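Carbohydrate oxidase (Microdochium nivale, PDB 3RJA) oxidises the C1 hydroxyl of mono-, oligo- and polysaccharides to the corresponding lactones with a covalently held FAD, reducing molecular oxygen to hydrogen peroxide. Local coordinates at residues V86-M91 with V106-R111; E27-R32 with G68-A73; H153-D158 with T375-R380. All blocks are in the same frame, centred on the assembly; numbering follows the deposited sequence. Where two conformers were deposited one is given.

Along the chain the three contacts follow one another in series, with neither nesting nor crossing. Interaction 2 closes the first loop: residues 27-32, just after helix 20-25, meet the loop 68-73 that follows strand 63-66, at the diphosphate and flavin of FAD. Interaction 1 then joins the end of strand 84-87 to the turn before helix 112-123, beside the adenine, and so links the parallel and antiparallel sheets of the FAD domain. These two touch, Arg-111 NH1 lying 3.0 Å from Gly-68 O. Interaction 3 spans 216 intervening residues and ties the FAD domain to the loop before strand 384-392 of the eight-stranded sheet, about 22 Å between centres from interaction 1.

Interaction 1: residues V86-M91 with V106-R111. With FAD (flavin-adenine dinucleotide), chain B.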
loop_
_atom_site.group_PDB
_atom_site.type_symbol
_atom_site.label_atom_id
_atom_site.label_comp_id
_atom_site.label_asym_id
_atom_site.label_seq_id
_atom_site.Cartn_x
_atom_site.Cartn_y
_atom_site.Cartn_z
ATOM N N VAL A 86 -1.827 -15.305 -12.327
ATOM C CA VAL A 86 -0.384 -15.517 -12.329
ATOM C C VAL A 86 0.078 -15.337 -10.901
ATOM O O VAL A 86 0.192 -14.191 -10.416
ATOM C CB VAL A 86 0.332 -14.526 -13.264
ATOM C CG1 VAL A 86 1.856 -14.697 -13.219
ATOM C CG2 VAL A 86 -0.198 -14.654 -14.712
ATOM N N GLN A 87 0.296 -16.478 -10.225
ATOM C CA GLN A 87 0.623 -16.527 -8.797
ATOM C C GLN A 87 2.154 -16.373 -8.660
ATOM O O GLN A 87 2.896 -17.240 -9.121
ATOM C CB GLN A 87 0.179 -17.871 -8.217
ATOM C CG GLN A 87 0.583 -18.113 -6.781
ATOM C CD GLN A 87 0.020 -17.040 -5.838
ATOM O OE1 GLN A 87 -1.037 -16.466 -6.099
ATOM N NE2 GLN A 87 0.722 -16.781 -4.751
ATOM N N LEU A 88 2.608 -15.265 -8.060
ATOM C CA LEU A 88 4.028 -14.884 -8.136
ATOM C C LEU A 88 4.843 -15.215 -6.888
ATOM O O LEU A 88 6.079 -15.118 -6.902
ATOM C CB LEU A 88 4.171 -13.379 -8.447
ATOM C CG LEU A 88 3.639 -12.873 -9.791
ATOM C CD1 LEU A 88 3.636 -11.313 -9.869
ATOM C CD2 LEU A 88 4.431 -13.467 -10.982
ATOM N N ASP A 89 4.160 -15.608 -5.818
ATOM C CA ASP A 89 4.764 -15.613 -4.497
ATOM C C ASP A 89 5.846 -16.689 -4.221
ATOM O O ASP A 89 6.370 -16.766 -3.093
ATOM C CB ASP A 89 3.674 -15.574 -3.406
ATOM C CG ASP A 89 3.254 -16.964 -2.932
ATOM O OD1 ASP A 89 3.229 -17.901 -3.756
ATOM O OD2 ASP A 89 2.924 -17.102 -1.727
ATOM N N ARG A 90 6.199 -17.512 -5.212
ATOM C CA ARG A 90 7.330 -18.439 -5.047
ATOM C C ARG A 90 8.581 -17.825 -5.679
ATOM O O ARG A 90 9.668 -18.381 -5.577
ATOM C CB ARG A 90 7.056 -19.823 -5.665
ATOM C CG ARG A 90 5.817 -20.559 -5.162
ATOM C CD ARG A 90 5.763 -20.664 -3.629
ATOM N NE ARG A 90 4.912 -21.776 -3.216
ATOM C CZ ARG A 90 3.585 -21.712 -3.161
ATOM N NH1 ARG A 90 2.958 -20.587 -3.487
ATOM N NH2 ARG A 90 2.881 -22.768 -2.779
ATOM N N MET A 91 8.412 -16.679 -6.348
ATOM C CA MET A 91 9.544 -15.948 -6.936
ATOM C C MET A 91 9.963 -14.845 -5.948
ATOM O O MET A 91 9.448 -13.713 -5.975
ATOM C CB MET A 91 9.180 -15.353 -8.299
ATOM C CG MET A 91 8.732 -16.393 -9.350
ATOM S SD MET A 91 7.980 -15.566 -10.764
ATOM C CE MET A 91 9.487 -14.930 -11.505
ATOM N N VAL A 106 15.111 -7.476 -7.835
ATOM C CA VAL A 106 14.217 -8.294 -7.001
ATOM C C VAL A 106 13.055 -8.929 -7.775
ATOM O O VAL A 106 12.394 -8.283 -8.607
ATOM C CB VAL A 106 13.662 -7.476 -5.773
ATOM C CG1 VAL A 106 12.949 -8.406 -4.753
ATOM C CG2 VAL A 106 14.825 -6.710 -5.100
ATOM N N GLU A 107 12.817 -10.199 -7.489
ATOM C CA GLU A 107 11.692 -10.950 -8.061
ATOM C C GLU A 107 10.362 -10.424 -7.505
ATOM O O GLU A 107 10.349 -9.857 -6.416
ATOM C CB GLU A 107 11.883 -12.446 -7.779
ATOM C CG GLU A 107 12.888 -13.064 -8.755
ATOM C CD GLU A 107 13.068 -14.575 -8.589
ATOM O OE1 GLU A 107 12.988 -15.112 -7.464
ATOM O OE2 GLU A 107 13.310 -15.223 -9.606
ATOM N N PRO A 108 9.253 -10.600 -8.255
ATOM C CA PRO A 108 8.022 -9.856 -7.977
ATOM C C PRO A 108 7.107 -10.488 -6.922
ATOM O O PRO A 108 6.018 -9.949 -6.643
ATOM C CB PRO A 108 7.300 -9.859 -9.338
ATOM C CG PRO A 108 7.746 -11.118 -10.017
ATOM C CD PRO A 108 9.159 -11.390 -9.508
ATOM N N GLY A 109 7.556 -11.607 -6.351
ATOM C CA GLY A 109 6.799 -12.345 -5.347
ATOM C C GLY A 109 7.373 -12.209 -3.942
ATOM O O GLY A 109 6.777 -12.712 -2.980
ATOM N N ALA A 110 8.528 -11.543 -3.831
ATOM C CA ALA A 110 9.135 -11.234 -2.524
ATOM C C ALA A 110 8.206 -10.386 -1.696
ATOM O O ALA A 110 7.700 -9.330 -2.172
ATOM C CB ALA A 110 10.435 -10.484 -2.700
ATOM N N ARG A 111 7.986 -10.824 -0.463
ATOM C CA ARG A 111 7.229 -10.037 0.514
ATOM C C ARG A 111 8.115 -9.068 1.309
ATOM O O ARG A 111 9.331 -9.284 1.455
ATOM C CB ARG A 111 6.416 -10.960 1.448
ATOM C CG ARG A 111 5.317 -11.740 0.681
ATOM C CD ARG A 111 4.834 -12.994 1.469
ATOM N NE ARG A 111 4.009 -13.896 0.663
ATOM C CZ ARG A 111 2.676 -13.803 0.553
ATOM N NH1 ARG A 111 2.019 -12.841 1.191
ATOM N NH2 ARG A 111 2.005 -14.690 -0.183
HETATM P PA FAD B . -1.782 -8.248 -4.570
HETATM O O1A FAD B . -1.015 -9.491 -4.935
HETATM O O2A FAD B . -3.189 -8.489 -4.086
HETATM O O5B FAD B . -1.834 -7.278 -5.847
HETATM C C5B FAD B . -2.272 -5.932 -5.692
HETATM C C4B FAD B . -2.466 -5.316 -7.088
HETATM O O4B FAD B . -1.209 -5.253 -7.763
HETATM C C3B FAD B . -3.395 -6.138 -7.979
HETATM O O3B FAD B . -4.022 -5.262 -8.918
HETATM C C2B FAD B . -2.398 -7.014 -8.729
HETATM O O2B FAD B . -2.841 -7.566 -9.947
HETATM C C1B FAD B . -1.259 -6.025 -8.932
HETATM N N9A FAD B . 0.007 -6.736 -9.085
HETATM C C8A FAD B . 0.523 -7.754 -8.288
HETATM N N7A FAD B . 1.726 -8.105 -8.817
HETATM C C5A FAD B . 1.978 -7.331 -9.886
HETATM C C6A FAD B . 3.057 -7.288 -10.774
HETATM N N6A FAD B . 4.115 -8.116 -10.623
HETATM N N1A FAD B . 3.022 -6.346 -11.789
HETATM C C2A FAD B . 1.927 -5.504 -11.944
HETATM N N3A FAD B . 0.842 -5.570 -11.093
HETATM C C4A FAD B . 0.891 -6.472 -10.072
HETATM N N1 FAD B . 0.051 -0.166 2.454
HETATM C C2 FAD B . 0.943 0.886 2.692
HETATM O O2 FAD B . 1.153 1.763 1.846
HETATM N N3 FAD B . 1.635 0.870 3.900
HETATM C C4 FAD B . 1.597 -0.152 4.829
HETATM O O4 FAD B . 2.341 -0.142 5.836
HETATM C C4X FAD B . 0.590 -1.225 4.558
HETATM N N5 FAD B . 0.461 -2.239 5.396
HETATM C C5X FAD B . -0.377 -3.296 5.125
HETATM C C6 FAD B . -0.433 -4.419 5.990
HETATM C C7 FAD B . -1.167 -5.542 5.657
HETATM C C7M FAD B . -1.235 -6.752 6.612
HETATM C C8 FAD B . -1.766 -5.613 4.376
HETATM C C8M FAD B . -2.560 -6.832 3.954
HETATM C C9 FAD B . -1.777 -4.501 3.548
HETATM C C9A FAD B . -1.066 -3.333 3.890
HETATM N N10 FAD B . -0.939 -2.236 3.003
HETATM C C10 FAD B . -0.186 -1.125 3.351
HETATM C "C1'" FAD B . -1.681 -2.260 1.700
HETATM C "C2'" FAD B . -0.774 -2.749 0.579
HETATM O "O2'" FAD B . 0.146 -1.720 0.237
HETATM C "C3'" FAD B . -1.599 -3.068 -0.648
HETATM O "O3'" FAD B . -2.638 -3.964 -0.316
HETATM C "C4'" FAD B . -0.690 -3.652 -1.743
HETATM O "O4'" FAD B . -1.259 -3.397 -2.991
HETATM C "C5'" FAD B . -0.446 -5.150 -1.540
HETATM O "O5'" FAD B . 0.406 -5.627 -2.544
HETATM P P FAD B . 0.397 -7.216 -2.881
HETATM O O1P FAD B . 1.444 -7.538 -3.905
HETATM O O2P FAD B . 0.554 -8.012 -1.584
HETATM O O3P FAD B . -1.107 -7.362 -3.409
HETATM O O HOH W 1 6.360 -14.691 -1.045
#
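Leu-88 to Met-91 pack against Glu-107 to Arg-111 in a buried meeting of two type I beta turns, one leaving strand 84-87 and the other leading into helix 112-123, at the adenine end of the PCMH-type FAD-binding domain. The backbones come close: the CA atoms of Asp-89 and Gly-109 are 3.9 Å apart. Glycine suits this point, because a CB on Gly-109 would run into Leu-88 O and Met-91 O. Its CA-H faces Leu-88 O, at 3.3 Å from CA, and its N gives a weak hydrogen bond of 2.9 Å to Met-91 O. On the apolar side, Leu-88 crosses the proline ring at about a right angle, with CD1 4.0 Å from Pro-108 CB. The same methyl reaches the adenine amino group, CD1 to FAD N6A being 3.3 Å. Met-91, bent at chi3 (75°), brings CE to within 4.1 Å of Pro-108 CD.

The polar side is a salt-bridge network around Asp-89. Arg-111 stretches from CG to NE and presents NH2 edge-on to Asp-89 OD2, 3.0 Å away; the bond is nearly straight (163°), arriving on the anti side with the carboxylate and guanidinium planes 78° apart. Gln-87 NE2 meets Asp-89 OD1 from above the carboxylate plane, and in the conformer given Arg-90 NH1 meets its syn lone pair. Arg-24 also bridges OD2, so the two arginines on that oxygen probably favour an ionised carboxylate. One water donates to both Asp-89 O and Gly-109 O, 2.8 Å from the latter. Arg-111 NH1 bonds Gly-134 O, while Pro-108 O receives Ser-67 and Ser-138 hydroxyls. Helix 46-58 packs on Leu-88 and Met-91 through Ile-49, helix 20-25 lies against Asp-89 and Arg-90, and strand 84-87 runs between its parallel neighbours 39-42 and 63-66.

Interaction 2: residues E27-R32 with G68-A73; sequences EPFNIR and GGHSYA. With FAD (flavin-adenine dinucleotide), chain B; SO4 (sulfate ion), chain J.
Phe-29 lies face to face on the ring of His-70, the residue joined to the flavin through ND1 and FAD C8M (1.5 Å), the histidyl link found in FAD-linked oxidases of this family. The ring centroids are 4.2 Å apart and the planes 27° from parallel, an offset stack in which His-70 CE1 sits near the rim of the phenyl face. FAD C8M lies over that same face, 3.4 Å from Phe-29 CE2. With CG anti to the backbone N (chi1 169°) the phenylalanine ring swings beside its own carbonyl carbon and over the flavin link, while CB rests on Gly-69 O. Replacing the phenyl ring by an alanine takes the stack away, and the histidyl ring and FAD C8M would probably lose their cover on this side.

Asn-30 takes the same first torsion (chi1 -164°), which carries ND2 to a lone pair of Tyr-72 O, 3.1 Å off and in the carbonyl plane; the same ND2 also bonds Phe-319 O. Tyr-72 CE1 is 4.5 Å from Phe-29 CE2 and 3.7 Å from FAD C9, and its hydroxyl bonds both Gln-387 and the bound lactam substrate analogue.

The backbone N-H groups of Gly-68 to Ser-71 grip the diphosphate. This chemistry implies a cofactor fixed both by the covalent link and by neutral donors, which would probably help to offset the phosphate charge.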
loop_
_atom_site.group_PDB
_atom_site.type_symbol
_atom_site.label_atom_id
_atom_site.label_comp_id
_atom_site.label_asym_id
_atom_site.label_seq_id
_atom_site.Cartn_x
_atom_site.Cartn_y
_atom_site.Cartn_z
ATOM N N GLU A 27 -6.472 -18.727 -1.684
ATOM C CA GLU A 27 -7.062 -18.099 -0.511
ATOM C C GLU A 27 -6.724 -16.595 -0.496
ATOM O O GLU A 27 -5.540 -16.234 -0.489
ATOM C CB GLU A 27 -6.534 -18.778 0.772
ATOM C CG GLU A 27 -7.156 -18.242 2.083
ATOM C CD GLU A 27 -6.589 -18.934 3.331
ATOM O OE1 GLU A 27 -5.350 -19.115 3.423
ATOM O OE2 GLU A 27 -7.400 -19.299 4.214
ATOM N N PRO A 28 -7.741 -15.721 -0.499
ATOM C CA PRO A 28 -7.493 -14.241 -0.437
ATOM C C PRO A 28 -7.033 -13.828 0.946
ATOM O O PRO A 28 -7.379 -14.517 1.931
ATOM C CB PRO A 28 -8.876 -13.647 -0.640
ATOM C CG PRO A 28 -9.855 -14.747 -0.063
ATOM C CD PRO A 28 -9.181 -16.062 -0.408
ATOM N N PHE A 29 -6.324 -12.699 1.058
ATOM C CA PHE A 29 -6.079 -12.125 2.382
ATOM C C PHE A 29 -7.424 -11.703 3.028
ATOM O O PHE A 29 -7.638 -11.902 4.225
ATOM C CB PHE A 29 -5.089 -10.928 2.322
ATOM C CG PHE A 29 -5.017 -10.134 3.617
ATOM C CD1 PHE A 29 -4.402 -10.682 4.765
ATOM C CD2 PHE A 29 -5.567 -8.859 3.698
ATOM C CE1 PHE A 29 -4.349 -9.948 5.964
ATOM C CE2 PHE A 29 -5.528 -8.103 4.918
ATOM C CZ PHE A 29 -4.922 -8.633 6.027
ATOM N N ASN A 30 -8.289 -11.071 2.230
ATOM C CA ASN A 30 -9.629 -10.657 2.648
ATOM C C ASN A 30 -10.633 -11.756 2.278
ATOM O O ASN A 30 -11.097 -11.844 1.113
ATOM C CB ASN A 30 -10.048 -9.321 1.998
ATOM C CG ASN A 30 -11.250 -8.698 2.703
ATOM O OD1 ASN A 30 -11.872 -9.357 3.535
ATOM N ND2 ASN A 30 -11.565 -7.439 2.401
ATOM N N ILE A 31 -10.956 -12.605 3.253
ATOM C CA ILE A 31 -11.851 -13.743 2.992
ATOM C C ILE A 31 -13.306 -13.333 2.785
ATOM O O ILE A 31 -14.138 -14.156 2.400
ATOM C CB ILE A 31 -11.750 -14.822 4.065
ATOM C CG1 ILE A 31 -12.169 -14.256 5.441
ATOM C CG2 ILE A 31 -10.364 -15.457 4.011
ATOM C CD1 ILE A 31 -12.527 -15.328 6.457
ATOM N N ARG A 32 -13.603 -12.051 3.013
ATOM C CA ARG A 32 -14.870 -11.504 2.600
ATOM C C ARG A 32 -14.993 -11.603 1.087
ATOM O O ARG A 32 -16.102 -11.541 0.540
ATOM C CB ARG A 32 -14.963 -10.022 2.998
ATOM C CG ARG A 32 -16.357 -9.417 2.819
ATOM C CD ARG A 32 -16.439 -7.989 3.334
ATOM N NE ARG A 32 -15.721 -7.007 2.516
ATOM C CZ ARG A 32 -16.154 -6.515 1.356
ATOM N NH1 ARG A 32 -15.437 -5.599 0.707
ATOM N NH2 ARG A 32 -17.292 -6.939 0.827
ATOM N N GLY A 68 1.703 -10.569 -3.155
ATOM C CA GLY A 68 1.490 -10.939 -1.747
ATOM C C GLY A 68 0.024 -11.221 -1.416
ATOM O O GLY A 68 -0.289 -11.718 -0.321
ATOM N N GLY A 69 -0.877 -10.804 -2.315
ATOM C CA GLY A 69 -2.305 -11.062 -2.175
ATOM C C GLY A 69 -2.982 -10.162 -1.165
ATOM O O GLY A 69 -4.133 -10.408 -0.758
ATOM N N HIS A 70 -2.300 -9.089 -0.792
ATOM C CA HIS A 70 -2.854 -8.139 0.161
ATOM C C HIS A 70 -3.902 -7.138 -0.345
ATOM O O HIS A 70 -4.472 -6.386 0.459
ATOM C CB HIS A 70 -1.731 -7.482 0.976
ATOM C CG HIS A 70 -1.358 -8.289 2.178
ATOM N ND1 HIS A 70 -1.815 -7.987 3.444
ATOM C CD2 HIS A 70 -0.648 -9.440 2.294
ATOM C CE1 HIS A 70 -1.372 -8.905 4.294
ATOM N NE2 HIS A 70 -0.662 -9.794 3.623
ATOM N N SER A 71 -4.211 -7.161 -1.644
ATOM C CA SER A 71 -5.329 -6.330 -2.131
ATOM C C SER A 71 -6.580 -6.446 -1.239
ATOM O O SER A 71 -7.125 -7.548 -1.038
ATOM C CB SER A 71 -5.754 -6.702 -3.529
ATOM O OG SER A 71 -6.866 -5.912 -3.896
ATOM N N TYR A 72 -7.049 -5.299 -0.738
ATOM C CA TYR A 72 -8.223 -5.285 0.146
ATOM C C TYR A 72 -9.443 -5.667 -0.674
ATOM O O TYR A 72 -10.459 -6.084 -0.126
ATOM C CB TYR A 72 -8.412 -3.910 0.768
ATOM C CG TYR A 72 -7.358 -3.492 1.786
ATOM C CD1 TYR A 72 -6.358 -4.374 2.227
ATOM C CD2 TYR A 72 -7.395 -2.206 2.351
ATOM C CE1 TYR A 72 -5.424 -3.977 3.211
ATOM C CE2 TYR A 72 -6.490 -1.803 3.283
ATOM C CZ TYR A 72 -5.499 -2.685 3.728
ATOM O OH TYR A 72 -4.596 -2.243 4.679
ATOM N N ALA A 73 -9.327 -5.527 -2.002
ATOM C CA ALA A 73 -10.399 -5.873 -2.940
ATOM C C ALA A 73 -10.243 -7.248 -3.622
ATOM O O ALA A 73 -11.079 -7.631 -4.468
ATOM C CB ALA A 73 -10.534 -4.764 -4.025
HETATM P PA FAD B . -1.782 -8.248 -4.570
HETATM O O1A FAD B . -1.015 -9.491 -4.935
HETATM O O2A FAD B . -3.189 -8.489 -4.086
HETATM O O5B FAD B . -1.834 -7.278 -5.847
HETATM C C5B FAD B . -2.272 -5.932 -5.692
HETATM C C4B FAD B . -2.466 -5.316 -7.088
HETATM O O4B FAD B . -1.209 -5.253 -7.763
HETATM C C3B FAD B . -3.395 -6.138 -7.979
HETATM O O3B FAD B . -4.022 -5.262 -8.918
HETATM C C2B FAD B . -2.398 -7.014 -8.729
HETATM O O2B FAD B . -2.841 -7.566 -9.947
HETATM C C1B FAD B . -1.259 -6.025 -8.932
HETATM N N9A FAD B . 0.007 -6.736 -9.085
HETATM C C8A FAD B . 0.523 -7.754 -8.288
HETATM N N7A FAD B . 1.726 -8.105 -8.817
HETATM C C5A FAD B . 1.978 -7.331 -9.886
HETATM C C6A FAD B . 3.057 -7.288 -10.774
HETATM N N6A FAD B . 4.115 -8.116 -10.623
HETATM N N1A FAD B . 3.022 -6.346 -11.789
HETATM C C2A FAD B . 1.927 -5.504 -11.944
HETATM N N3A FAD B . 0.842 -5.570 -11.093
HETATM C C4A FAD B . 0.891 -6.472 -10.072
HETATM N N1 FAD B . 0.051 -0.166 2.454
HETATM C C2 FAD B . 0.943 0.886 2.692
HETATM O O2 FAD B . 1.153 1.763 1.846
HETATM N N3 FAD B . 1.635 0.870 3.900
HETATM C C4 FAD B . 1.597 -0.152 4.829
HETATM O O4 FAD B . 2.341 -0.142 5.836
HETATM C C4X FAD B . 0.590 -1.225 4.558
HETATM N N5 FAD B . 0.461 -2.239 5.396
HETATM C C5X FAD B . -0.377 -3.296 5.125
HETATM C C6 FAD B . -0.433 -4.419 5.990
HETATM C C7 FAD B . -1.167 -5.542 5.657
HETATM C C7M FAD B . -1.235 -6.752 6.612
HETATM C C8 FAD B . -1.766 -5.613 4.376
HETATM C C8M FAD B . -2.560 -6.832 3.954
HETATM C C9 FAD B . -1.777 -4.501 3.548
HETATM C C9A FAD B . -1.066 -3.333 3.890
HETATM N N10 FAD B . -0.939 -2.236 3.003
HETATM C C10 FAD B . -0.186 -1.125 3.351
HETATM C "C1'" FAD B . -1.681 -2.260 1.700
HETATM C "C2'" FAD B . -0.774 -2.749 0.579
HETATM O "O2'" FAD B . 0.146 -1.720 0.237
HETATM C "C3'" FAD B . -1.599 -3.068 -0.648
HETATM O "O3'" FAD B . -2.638 -3.964 -0.316
HETATM C "C4'" FAD B . -0.690 -3.652 -1.743
HETATM O "O4'" FAD B . -1.259 -3.397 -2.991
HETATM C "C5'" FAD B . -0.446 -5.150 -1.540
HETATM O "O5'" FAD B . 0.406 -5.627 -2.544
HETATM P P FAD B . 0.397 -7.216 -2.881
HETATM O O1P FAD B . 1.444 -7.538 -3.905
HETATM O O2P FAD B . 0.554 -8.012 -1.584
HETATM O O3P FAD B . -1.107 -7.362 -3.409
HETATM S S SO4 J . -19.927 -9.038 -0.858
HETATM O O1 SO4 J . -19.259 -9.455 0.376
HETATM O O2 SO4 J . -19.245 -9.667 -2.002
HETATM O O3 SO4 J . -21.333 -9.473 -0.795
HETATM O O4 SO4 J . -19.863 -7.580 -1.020
HETATM O O HOH W 2 -6.023 -11.546 -2.071
HETATM O O HOH W 3 -7.932 -10.106 -0.604
HETATM O O HOH W 4 -12.745 -4.775 1.044
#

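Interaction 3: residues H153-D158 with T375-R380; sequences HGLAVD and TAYPHR
The Tyr-377 ring carries a leucine methyl on one face: Leu-155 CD1 stands over its centre, 3.4 Å from the ring centroid and almost along the ring normal, a close CH-pi contact. The same CD1 also lies over a face of the Arg-380 guanidinium, near the rim and 3.7 Å from NH1, so a single methyl touches two flat groups. At the edge of the guanidinium is the carboxylate of Asp-158, its plane turned only 26° away. The grip is end-on and twofold: NH1 meets OD2 at 2.8 Å, in the guanidinium plane and nearly straight (170°), while NH2 reaches OD1 at 2.8 Å with a slight tilt. Both oxygens use their syn lone pairs.

Arg-380 gets there by folding at chi2 (-65°), which turns the head toward Asp-158. Thr-375 OG1, also near the guanidinium plane, takes a further bond from NH2, and Val-367 O another from NH1; Val-157 CG1 flanks NH2 obliquely. Asp-158 OD2 is shared, since Leu-155 N donates to it from the anti side at 2.9 Å. Tyr-377 OH, at the end of the ring, is hydrogen-bonded to His-360.

The loop after helix 150-153 is thereby tied to the loop before strand 384-392, at the interface between the FAD-binding domain and the substrate-side sheet. A paired charge held on both sides by further hydrogen bonds, with apolar groups beside it, implies an ionic link whose two partners probably stay charged and have little freedom to turn.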
loop_
_atom_site.group_PDB
_atom_site.type_symbol
_atom_site.label_atom_id
_atom_site.label_comp_id
_atom_site.label_asym_id
_atom_site.label_seq_id
_atom_site.Cartn_x
_atom_site.Cartn_y
_atom_site.Cartn_z
ATOM N N HIS A 153 12.564 9.135 4.017
ATOM C CA HIS A 153 13.174 8.538 2.807
ATOM C C HIS A 153 12.209 8.324 1.645
ATOM O O HIS A 153 12.602 7.768 0.632
ATOM C CB HIS A 153 13.812 7.175 3.142
ATOM C CG HIS A 153 15.149 7.264 3.815
ATOM N ND1 HIS A 153 16.214 7.964 3.284
ATOM C CD2 HIS A 153 15.606 6.696 4.958
ATOM C CE1 HIS A 153 17.252 7.864 4.092
ATOM N NE2 HIS A 153 16.908 7.102 5.114
ATOM N N GLY A 154 10.950 8.701 1.800
ATOM C CA GLY A 154 9.996 8.640 0.685
ATOM C C GLY A 154 9.249 7.317 0.560
ATOM O O GLY A 154 9.359 6.440 1.429
ATOM N N LEU A 155 8.446 7.197 -0.501
ATOM C CA LEU A 155 7.632 5.992 -0.750
ATOM C C LEU A 155 8.480 4.824 -1.249
ATOM O O LEU A 155 9.574 5.022 -1.832
ATOM C CB LEU A 155 6.532 6.307 -1.769
ATOM C CG LEU A 155 5.579 7.504 -1.428
ATOM C CD1 LEU A 155 4.587 7.699 -2.547
ATOM C CD2 LEU A 155 4.814 7.310 -0.105
ATOM N N ALA A 156 7.963 3.612 -1.060
ATOM C CA ALA A 156 8.553 2.426 -1.667
ATOM C C ALA A 156 8.761 2.682 -3.158
ATOM O O ALA A 156 9.831 2.410 -3.681
ATOM C CB ALA A 156 7.674 1.167 -1.421
ATOM N N VAL A 157 7.743 3.230 -3.815
ATOM C CA VAL A 157 7.806 3.552 -5.237
ATOM C C VAL A 157 8.990 4.475 -5.605
ATOM O O VAL A 157 9.544 4.363 -6.697
ATOM C CB VAL A 157 6.454 4.103 -5.791
ATOM C CG1 VAL A 157 6.181 5.546 -5.351
ATOM C CG2 VAL A 157 6.415 4.013 -7.311
ATOM N N ASP A 158 9.374 5.358 -4.688
ATOM C CA ASP A 158 10.486 6.273 -4.917
ATOM C C ASP A 158 11.870 5.584 -4.936
ATOM O O ASP A 158 12.829 6.175 -5.400
ATOM C CB ASP A 158 10.429 7.404 -3.892
ATOM C CG ASP A 158 9.173 8.264 -4.044
ATOM O OD1 ASP A 158 8.734 8.463 -5.213
ATOM O OD2 ASP A 158 8.622 8.712 -2.996
ATOM N N THR A 375 5.827 11.140 -11.368
ATOM C CA THR A 375 5.488 9.716 -11.388
ATOM C C THR A 375 3.964 9.647 -11.432
ATOM O O THR A 375 3.282 10.670 -11.245
ATOM C CB THR A 375 6.003 8.941 -10.118
ATOM O OG1 THR A 375 5.202 9.268 -8.975
ATOM C CG2 THR A 375 7.464 9.243 -9.805
ATOM N N ALA A 376 3.425 8.466 -11.701
ATOM C CA ALA A 376 1.970 8.265 -11.700
ATOM C C ALA A 376 1.325 8.606 -10.349
ATOM O O ALA A 376 0.154 8.992 -10.309
ATOM C CB ALA A 376 1.643 6.799 -12.068
ATOM N N TYR A 377 2.078 8.427 -9.252
ATOM C CA TYR A 377 1.554 8.657 -7.890
ATOM C C TYR A 377 0.976 10.089 -7.796
ATOM O O TYR A 377 1.707 11.056 -8.054
ATOM C CB TYR A 377 2.648 8.428 -6.850
ATOM C CG TYR A 377 2.142 8.408 -5.414
ATOM C CD1 TYR A 377 1.582 7.249 -4.866
ATOM C CD2 TYR A 377 2.208 9.565 -4.610
ATOM C CE1 TYR A 377 1.122 7.223 -3.544
ATOM C CE2 TYR A 377 1.751 9.558 -3.300
ATOM C CZ TYR A 377 1.205 8.385 -2.764
ATOM O OH TYR A 377 0.748 8.364 -1.457
ATOM N N PRO A 378 -0.332 10.223 -7.463
ATOM C CA PRO A 378 -1.029 11.530 -7.570
ATOM C C PRO A 378 -1.260 12.256 -6.262
ATOM O O PRO A 378 -2.004 13.252 -6.243
ATOM C CB PRO A 378 -2.422 11.125 -8.068
ATOM C CG PRO A 378 -2.636 9.726 -7.411
ATOM C CD PRO A 378 -1.275 9.136 -7.132
ATOM N N HIS A 379 -0.677 11.769 -5.173
ATOM C CA HIS A 379 -1.022 12.319 -3.860
ATOM C C HIS A 379 0.077 13.213 -3.274
ATOM O O HIS A 379 0.117 13.431 -2.057
ATOM C CB HIS A 379 -1.326 11.191 -2.870
ATOM C CG HIS A 379 -2.328 10.204 -3.362
ATOM N ND1 HIS A 379 -3.641 10.541 -3.631
ATOM C CD2 HIS A 379 -2.219 8.874 -3.604
ATOM C CE1 HIS A 379 -4.299 9.461 -4.024
ATOM N NE2 HIS A 379 -3.458 8.432 -4.008
ATOM N N ARG A 380 0.988 13.697 -4.123
ATOM C CA ARG A 380 2.161 14.453 -3.602
ATOM C C ARG A 380 1.767 15.786 -2.936
ATOM O O ARG A 380 2.570 16.378 -2.205
ATOM C CB ARG A 380 3.190 14.717 -4.723
ATOM C CG ARG A 380 3.699 13.455 -5.441
ATOM C CD ARG A 380 4.529 12.478 -4.554
ATOM N NE ARG A 380 5.015 11.378 -5.381
ATOM C CZ ARG A 380 5.948 10.471 -5.053
ATOM N NH1 ARG A 380 6.606 10.518 -3.884
ATOM N NH2 ARG A 380 6.240 9.504 -5.933
#